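PDB 4UJ7: surface layer protein from Geobacillus stearothermophilus, which probably self-assembles into the crystalline surface layer of the cell, binding calcium, and is represented here by domains 5 and 6 of the longer protein. Local coordinates for residues Gln114-Asp119 against Lys139-Asp144; Ile153-Thr158 against Gly180-Val185. All blocks are in the same frame, centred on the assembly; numbering follows the deposited sequence. Where two conformers were deposited one is given.

Contact 1: residues Gln114-Asp119 against Lys139-Asp144. With CA (calcium ion), chain C.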
loop_
_atom_site.group_PDB
_atom_site.type_symbol
_atom_site.label_atom_id
_atom_site.label_comp_id
_atom_site.label_asym_id
_atom_site.label_seq_id
_atom_site.Cartn_x
_atom_site.Cartn_y
_atom_site.Cartn_z
ATOM N N GLN A 114 -7.506 -4.909 8.213
ATOM C CA GLN A 114 -6.401 -5.253 7.334
ATOM C C GLN A 114 -5.240 -4.333 7.651
ATOM O O GLN A 114 -5.387 -3.104 7.664
ATOM C CB GLN A 114 -6.784 -5.137 5.854
ATOM C CG GLN A 114 -7.760 -6.214 5.399
ATOM C CD GLN A 114 -8.302 -6.007 3.993
ATOM O OE1 GLN A 114 -7.811 -5.157 3.231
ATOM N NE2 GLN A 114 -9.314 -6.809 3.631
ATOM N N ILE A 115 -4.090 -4.961 7.906
ATOM C CA ILE A 115 -2.833 -4.270 8.095
ATOM C C ILE A 115 -2.129 -4.264 6.744
ATOM O O ILE A 115 -1.754 -5.312 6.201
ATOM C CB ILE A 115 -1.989 -4.960 9.186
ATOM C CG1 ILE A 115 -2.786 -5.015 10.503
ATOM C CG2 ILE A 115 -0.651 -4.240 9.333
ATOM C CD1 ILE A 115 -2.229 -5.971 11.549
ATOM N N LYS A 116 -1.992 -3.070 6.184
ATOM C CA LYS A 116 -1.519 -2.909 4.827
ATOM C C LYS A 116 -0.087 -2.355 4.761
ATOM O O LYS A 116 0.198 -1.304 5.335
ATOM C CB LYS A 116 -2.452 -1.943 4.105
ATOM C CG LYS A 116 -2.062 -1.690 2.679
ATOM C CD LYS A 116 -2.815 -2.627 1.774
ATOM C CE LYS A 116 -2.322 -2.442 0.354
ATOM N NZ LYS A 116 -1.086 -3.243 0.144
ATOM N N VAL A 117 0.788 -3.054 4.042
ATOM C CA VAL A 117 2.158 -2.574 3.775
ATOM C C VAL A 117 2.145 -1.832 2.446
ATOM O O VAL A 117 1.870 -2.436 1.394
ATOM C CB VAL A 117 3.156 -3.752 3.713
ATOM C CG1 VAL A 117 4.570 -3.278 3.362
ATOM C CG2 VAL A 117 3.134 -4.539 5.010
ATOM N N LEU A 118 2.440 -0.535 2.488
ATOM C CA LEU A 118 2.335 0.313 1.284
ATOM C C LEU A 118 3.556 0.229 0.373
ATOM O O LEU A 118 3.438 0.370 -0.850
ATOM C CB LEU A 118 2.062 1.758 1.674
ATOM C CG LEU A 118 0.742 2.062 2.395
ATOM C CD1 LEU A 118 0.754 3.510 2.874
ATOM C CD2 LEU A 118 -0.468 1.781 1.515
ATOM N N ASP A 119 4.720 0.014 0.969
ATOM C CA ASP A 119 5.980 -0.068 0.230
ATOM C C ASP A 119 6.384 -1.534 0.031
ATOM O O ASP A 119 5.517 -2.402 -0.113
ATOM C CB ASP A 119 7.070 0.736 0.946
ATOM C CG ASP A 119 7.411 0.162 2.298
ATOM O OD1 ASP A 119 6.468 -0.167 3.068
ATOM O OD2 ASP A 119 8.618 0.001 2.548
ATOM N N LYS A 139 -0.609 1.228 6.776
ATOM C CA LYS A 139 -1.935 1.716 7.145
ATOM C C LYS A 139 -2.731 0.557 7.747
ATOM O O LYS A 139 -2.424 -0.612 7.510
ATOM C CB LYS A 139 -2.674 2.315 5.939
ATOM C CG LYS A 139 -2.304 3.770 5.662
ATOM C CD LYS A 139 -3.063 4.266 4.432
ATOM C CE LYS A 139 -2.852 5.757 4.233
ATOM N NZ LYS A 139 -3.503 6.521 5.318
ATOM N N VAL A 140 -3.725 0.902 8.553
ATOM C CA VAL A 140 -4.649 -0.097 9.076
ATOM C C VAL A 140 -6.069 0.292 8.667
ATOM O O VAL A 140 -6.512 1.397 8.968
ATOM C CB VAL A 140 -4.538 -0.265 10.610
ATOM C CG1 VAL A 140 -5.454 -1.386 11.092
ATOM C CG2 VAL A 140 -3.100 -0.590 11.018
ATOM N N TYR A 141 -6.747 -0.610 7.949
ATOM C CA TYR A 141 -8.128 -0.388 7.500
ATOM C C TYR A 141 -9.151 -1.188 8.280
ATOM O O TYR A 141 -8.904 -2.335 8.668
ATOM C CB TYR A 141 -8.282 -0.756 6.023
ATOM C CG TYR A 141 -7.413 0.045 5.087
ATOM C CD1 TYR A 141 -7.714 1.368 4.795
ATOM C CD2 TYR A 141 -6.283 -0.521 4.514
ATOM C CE1 TYR A 141 -6.914 2.113 3.942
ATOM C CE2 TYR A 141 -5.476 0.209 3.666
ATOM C CZ TYR A 141 -5.799 1.518 3.386
ATOM O OH TYR A 141 -5.008 2.234 2.524
ATOM N N ALA A 142 -10.312 -0.572 8.474
ATOM C CA ALA A 142 -11.510 -1.292 8.895
ATOM C C ALA A 142 -12.298 -1.780 7.658
ATOM O O ALA A 142 -12.490 -1.032 6.689
ATOM C CB ALA A 142 -12.365 -0.416 9.788
ATOM N N VAL A 143 -12.760 -3.027 7.709
ATOM C CA VAL A 143 -13.359 -3.705 6.561
ATOM C C VAL A 143 -14.709 -4.308 6.961
ATOM O O VAL A 143 -14.788 -4.987 7.980
ATOM C CB VAL A 143 -12.396 -4.808 6.049
ATOM C CG1 VAL A 143 -12.990 -5.572 4.882
ATOM C CG2 VAL A 143 -11.063 -4.190 5.641
ATOM N N ASP A 144 -15.755 -4.072 6.164
ATOM C CA ASP A 144 -17.063 -4.664 6.489
ATOM C C ASP A 144 -17.137 -6.132 6.070
ATOM O O ASP A 144 -16.181 -6.678 5.517
ATOM C CB ASP A 144 -18.232 -3.815 5.950
ATOM C CG ASP A 144 -18.393 -3.896 4.436
ATOM O OD1 ASP A 144 -17.856 -4.814 3.772
ATOM O OD2 ASP A 144 -19.076 -3.014 3.888
HETATM CA CA CA C . 10.936 0.166 2.099
HETATM O O HOH W 1 11.251 2.722 2.003
HETATM O O HOH W 2 10.233 0.682 -0.204
#

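Contact 2: residues Ile153-Thr158 against Gly180-Val185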
loop_
_atom_site.group_PDB
_atom_site.type_symbol
_atom_site.label_atom_id
_atom_site.label_comp_id
_atom_site.label_asym_id
_atom_site.label_seq_id
_atom_site.Cartn_x
_atom_site.Cartn_y
_atom_site.Cartn_z
ATOM N N ILE A 153 -8.149 3.518 9.955
ATOM C CA ILE A 153 -8.027 3.666 11.398
ATOM C C ILE A 153 -6.576 3.766 11.850
ATOM O O ILE A 153 -6.268 3.595 13.034
ATOM C CB ILE A 153 -8.770 2.534 12.187
ATOM C CG1 ILE A 153 -8.182 1.140 11.918
ATOM C CG2 ILE A 153 -10.276 2.577 11.898
ATOM C CD1 ILE A 153 -8.614 0.096 12.936
ATOM N N THR A 154 -5.686 4.092 10.916
ATOM C CA THR A 154 -4.247 4.186 11.218
ATOM C C THR A 154 -3.935 5.106 12.384
ATOM O O THR A 154 -3.048 4.804 13.184
ATOM C CB THR A 154 -3.433 4.616 9.977
ATOM O OG1 THR A 154 -3.820 3.802 8.866
ATOM C CG2 THR A 154 -1.937 4.419 10.213
ATOM N N ASN A 155 -4.655 6.221 12.482
ATOM C CA ASN A 155 -4.433 7.163 13.564
ATOM C C ASN A 155 -4.932 6.665 14.929
ATOM O O ASN A 155 -4.494 7.157 15.969
ATOM C CB ASN A 155 -5.061 8.511 13.234
ATOM C CG ASN A 155 -4.525 9.629 14.113
ATOM O OD1 ASN A 155 -3.335 9.671 14.440
ATOM N ND2 ASN A 155 -5.406 10.526 14.513
ATOM N N ASP A 156 -5.827 5.683 14.911
ATOM C CA ASP A 156 -6.473 5.189 16.136
ATOM C C ASP A 156 -5.691 4.073 16.814
ATOM O O ASP A 156 -5.885 3.794 18.006
ATOM C CB ASP A 156 -7.878 4.670 15.818
ATOM C CG ASP A 156 -8.778 5.726 15.198
ATOM O OD1 ASP A 156 -8.691 6.906 15.585
ATOM O OD2 ASP A 156 -9.591 5.353 14.329
ATOM N N VAL A 157 -4.819 3.419 16.051
ATOM C CA VAL A 157 -4.108 2.241 16.527
ATOM C C VAL A 157 -2.774 2.645 17.142
ATOM O O VAL A 157 -2.304 3.771 16.953
ATOM C CB VAL A 157 -3.879 1.183 15.407
ATOM C CG1 VAL A 157 -5.191 0.751 14.760
ATOM C CG2 VAL A 157 -2.910 1.685 14.337
ATOM N N THR A 158 -2.180 1.725 17.897
ATOM C CA THR A 158 -0.805 1.862 18.344
ATOM C C THR A 158 -0.017 0.666 17.793
ATOM O O THR A 158 -0.505 -0.466 17.825
ATOM C CB THR A 158 -0.739 1.932 19.885
ATOM O OG1 THR A 158 -1.604 2.981 20.330
ATOM C CG2 THR A 158 0.672 2.213 20.372
ATOM N N GLY A 180 -5.217 15.362 7.611
ATOM C CA GLY A 180 -6.173 14.335 8.009
ATOM C C GLY A 180 -5.822 12.904 7.635
ATOM O O GLY A 180 -6.603 11.994 7.919
ATOM N N ASP A 181 -4.672 12.688 6.990
ATOM C CA ASP A 181 -4.237 11.334 6.599
ATOM C C ASP A 181 -3.039 10.879 7.432
ATOM O O ASP A 181 -2.059 11.618 7.577
ATOM C CB ASP A 181 -3.863 11.270 5.118
ATOM C CG ASP A 181 -3.464 9.864 4.677
ATOM O OD1 ASP A 181 -4.357 9.006 4.557
ATOM O OD2 ASP A 181 -2.256 9.613 4.459
ATOM N N THR A 182 -3.114 9.663 7.969
ATOM C CA THR A 182 -2.052 9.136 8.830
ATOM C C THR A 182 -1.370 7.904 8.219
ATOM O O THR A 182 -2.046 6.972 7.771
ATOM C CB THR A 182 -2.625 8.783 10.225
ATOM O OG1 THR A 182 -3.157 9.972 10.824
ATOM C CG2 THR A 182 -1.556 8.190 11.146
ATOM N N VAL A 183 -0.031 7.914 8.204
ATOM C CA VAL A 183 0.761 6.724 7.838
ATOM C C VAL A 183 1.632 6.357 9.041
ATOM O O VAL A 183 2.187 7.249 9.697
ATOM C CB VAL A 183 1.641 7.002 6.594
ATOM C CG1 VAL A 183 2.487 5.802 6.232
ATOM C CG2 VAL A 183 0.764 7.414 5.413
ATOM N N TYR A 184 1.754 5.061 9.349
ATOM C CA TYR A 184 2.697 4.655 10.392
ATOM C C TYR A 184 4.039 4.362 9.707
ATOM O O TYR A 184 4.118 3.496 8.826
ATOM C CB TYR A 184 2.181 3.408 11.111
ATOM C CG TYR A 184 2.044 3.548 12.616
ATOM C CD1 TYR A 184 3.172 3.705 13.427
ATOM C CD2 TYR A 184 0.782 3.514 13.229
ATOM C CE1 TYR A 184 3.064 3.830 14.804
ATOM C CE2 TYR A 184 0.660 3.629 14.614
ATOM C CZ TYR A 184 1.802 3.786 15.399
ATOM O OH TYR A 184 1.704 3.907 16.777
ATOM N N VAL A 185 5.071 5.103 10.090
ATOM C CA VAL A 185 6.362 5.054 9.407
ATOM C C VAL A 185 7.349 4.321 10.296
ATOM O O VAL A 185 7.571 4.700 11.455
ATOM C CB VAL A 185 6.853 6.466 9.055
ATOM C CG1 VAL A 185 8.207 6.408 8.355
ATOM C CG2 VAL A 185 5.832 7.177 8.173
#

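Contact 1: residues Gln114-Asp119 against Lys139-Asp144
Tyr141 turns its ring back beside its own N (chi1 -61°), which sets the ring edge against Lys116, with CE2 3.7 Å from Lys116 CB; Lys116 holds its CG trans to the backbone N (chi1 180°), 4.0 Å from Tyr141 CE2. The lysine then bends at chi2 and again at chi4, carrying NZ away from the ring to a weak hydrogen bond with Val117 O. On the same sheet face, Gln114 crosses Val143 at about a right angle, its amide carbon CD lying 3.7 Å from Val143 CG2. Leu118 CD1 rests on Lys139 CG at 4.1 Å, while the latter's NZ runs on to a salt bridge with Asp152. With Tyr141 cut back to alanine, Lys116 CB and CG would probably lose the ring edge they pack on, leaving a gap beside them. Beneath, the backbones exchange four hydrogen bonds in two hydrogen-bonded pairs, the shortest from Lys116 N to Lys139 O at 2.8 Å; Ile115 and Val140 form the non-hydrogen-bonded pair between them. Just past the strand, Asp119 OD2 binds calcium at 2.4 Å, joined by Asp120, Asn133 and the carbonyls of Lys122 and Asp135. This is an antiparallel strand pair of a Big2-type, immunoglobulin-like beta domain, with a calcium site at one end.

Contact 2: residues Ile153-Thr158 against Gly180-Val185
Thr154 OG1 is gripped twice, by hydrogen bonds with Asp152 OD1 and the amide N of Val140, while CB and CG2 of the same threonine each lie 3.5 Å from Thr182 O. No hydrogen bond joins the two segments; the contact is made by packing of side chains on each other and on backbone atoms. With CG2 of Thr154 opposite its backbone N (chi1 -49° for OG1), the methyl faces Thr182 and Tyr184 N, and OG1 is left for Asp152 and Val140. The two threonine methyls meet, CG2 of Thr154 lying 3.9 Å from CG2 of Thr182. Asn155 crosses Thr182 at about a right angle; its CB comes 3.4 Å from Thr182 OG1, a packing contact; the hydroxyl itself is hydrogen-bonded to Thr177 OG1. Further on, the Tyr184 ring reaches along the loop. The carbonyl O of Val157 lies in the ring plane at its edge, 3.8 Å from Tyr184 CE2, and Val157 CG2 packs 4.1 Å from the same carbon. At the far end Tyr184 OH sits 3.6 Å from Thr158 CA and bonds to the amide of Ile159, which fixes the ring's outer end where the loop becomes a strand. Thus the 153-158 turn, its Asp156 N bonded back to Ile153 O, lies against strand 181-188, which runs between strands 135-144 and 171-178, while Val157 also touches Val201 of strand 195-203 and Leu208 of strand 206-216.

From the N terminus, the chain passes through the first Big2 domain before strand 110-117 enters the second. Contact 1 closes first: the chain leaves at Asp119, makes the calcium-binding excursion and returns along 135-144. Contact 2 opens only afterwards, closing the span from the 153-158 turn to strand 181-188, so the two follow in series and neither nest nor cross. They meet through strand 135-144, which has 110-117 and 181-188 as neighbours: Lys139 NZ makes a salt bridge to Asp181 OD1, and Val140 packs on Val157. Contact 1 thus pairs strands within one sheet, while contact 2 ties that sheet to the loop leading into strand 158-160 of the other.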